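Local coordinates for Rho GTPase-activating protein 15 (Homo sapiens, PDB 3BYI), which activates the intrinsic GTPase of Rho-type G proteins, with activity toward RAC1, and so returns them to the inactive GDP-bound state, at residues 104-107 / 108-112. Residues are numbered along the deposited sequence; the frame is centred on the assembly and turned at random.
Sequences PEPL and FPYSF
Pro-106 packs on the ring of Tyr-110 in a local CH-pi contact, within the loop that joins helix 89-102 to helix 110-120 of the all-helical RhoGAP domain. CD of Pro-106 sits 3.6 Å from the ring centroid, 25° off the normal. It is shifted toward the rim, and the two side chains cross at about a right angle. Tyr-110 has CG anti to its carbonyl carbon (chi1 -61°), which brings the ring back to Pro-106 CD. Glu-105 runs past this ring in the opposite direction, with CG 3.7 Å from Tyr-110 CD2. Its extended chain brings OE2 to 3.4 Å from Pro-109 CB, while OE1 is hydrogen-bonded to His-23 NE2. Cutting Glu-105 back to alanine would remove the carboxylate and CG, so His-23 would probably lose this partner and the Tyr-110 ring its neighbour at CD2. Between these residues, Leu-107 and Phe-108 pack against helices 141-159 and 168-180, with the Leu-107 carbonyl held by Asn-143 and the Phe-108 ring meeting Phe-116 edge-to-face. Close by, Phe-112 N donates a hydrogen bond to Pro-109 O at 2.9 Å.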
# COMPACT_ATOMS: atom_id res chain seq x y z
N PRO A 104 -9.33 -6.38 -3.24
CA PRO A 104 -9.54 -7.63 -3.99
C PRO A 104 -8.54 -7.87 -5.12
O PRO A 104 -8.35 -9.01 -5.53
CB PRO A 104 -10.96 -7.48 -4.55
CG PRO A 104 -11.25 -6.05 -4.52
CD PRO A 104 -10.49 -5.48 -3.35
N GLU A 105 -8.01 -6.80 -5.69
CA GLU A 105 -6.97 -6.89 -6.70
C GLU A 105 -5.83 -6.04 -6.12
O GLU A 105 -6.09 -5.02 -5.47
CB GLU A 105 -7.45 -6.34 -8.05
CG GLU A 105 -6.47 -6.59 -9.20
CD GLU A 105 -6.85 -5.90 -10.52
OE1 GLU A 105 -7.65 -4.92 -10.52
OE2 GLU A 105 -6.33 -6.35 -11.57
N PRO A 106 -4.58 -6.49 -6.28
CA PRO A 106 -3.48 -5.65 -5.81
C PRO A 106 -3.33 -4.29 -6.51
O PRO A 106 -3.82 -4.10 -7.62
CB PRO A 106 -2.22 -6.55 -5.99
CG PRO A 106 -2.65 -7.73 -6.78
CD PRO A 106 -4.14 -7.80 -6.79
N LEU A 107 -2.62 -3.36 -5.86
CA LEU A 107 -2.35 -2.04 -6.43
C LEU A 107 -1.76 -2.15 -7.84
O LEU A 107 -2.12 -1.38 -8.74
CB LEU A 107 -1.41 -1.23 -5.54
CG LEU A 107 -1.11 0.24 -5.92
CD1 LEU A 107 -2.38 1.05 -6.03
CD2 LEU A 107 -0.10 0.89 -4.93
N PHE A 108 -0.85 -3.10 -8.00
CA PHE A 108 -0.30 -3.43 -9.30
C PHE A 108 -1.23 -4.47 -9.91
O PHE A 108 -1.23 -5.63 -9.44
CB PHE A 108 1.10 -4.04 -9.13
CG PHE A 108 2.16 -3.04 -8.77
CD1 PHE A 108 2.21 -2.47 -7.49
CD2 PHE A 108 3.10 -2.66 -9.70
CE1 PHE A 108 3.17 -1.55 -7.16
CE2 PHE A 108 4.06 -1.73 -9.38
CZ PHE A 108 4.11 -1.18 -8.11
N PRO A 109 -2.03 -4.09 -10.93
CA PRO A 109 -2.96 -5.08 -11.42
C PRO A 109 -2.27 -6.32 -11.98
O PRO A 109 -1.21 -6.25 -12.60
CB PRO A 109 -3.75 -4.32 -12.51
CG PRO A 109 -3.52 -2.84 -12.20
CD PRO A 109 -2.13 -2.82 -11.69
N TYR A 110 -2.91 -7.45 -11.72
CA TYR A 110 -2.52 -8.74 -12.27
C TYR A 110 -2.31 -8.68 -13.80
O TYR A 110 -1.37 -9.29 -14.32
CB TYR A 110 -3.63 -9.79 -12.00
CG TYR A 110 -4.02 -10.11 -10.55
CD1 TYR A 110 -3.09 -10.64 -9.66
CD2 TYR A 110 -5.35 -9.96 -10.10
CE1 TYR A 110 -3.44 -10.98 -8.34
CE2 TYR A 110 -5.74 -10.30 -8.78
CZ TYR A 110 -4.77 -10.81 -7.91
OH TYR A 110 -5.11 -11.12 -6.59
N SER A 111 -3.19 -7.98 -14.53
CA SER A 111 -3.00 -7.86 -15.99
C SER A 111 -1.66 -7.19 -16.36
O SER A 111 -1.08 -7.49 -17.40
CB SER A 111 -4.17 -7.14 -16.66
OG SER A 111 -4.41 -5.86 -16.13
N PHE A 112 -1.15 -6.32 -15.49
CA PHE A 112 0.13 -5.67 -15.73
C PHE A 112 1.37 -6.45 -15.28
O PHE A 112 2.48 -6.14 -15.71
CB PHE A 112 0.14 -4.30 -15.05
CG PHE A 112 -0.64 -3.26 -15.78
CD1 PHE A 112 -2.02 -3.32 -15.86
CD2 PHE A 112 0.02 -2.18 -16.36
CE1 PHE A 112 -2.75 -2.33 -16.53
CE2 PHE A 112 -0.68 -1.20 -17.04
CZ PHE A 112 -2.07 -1.27 -17.13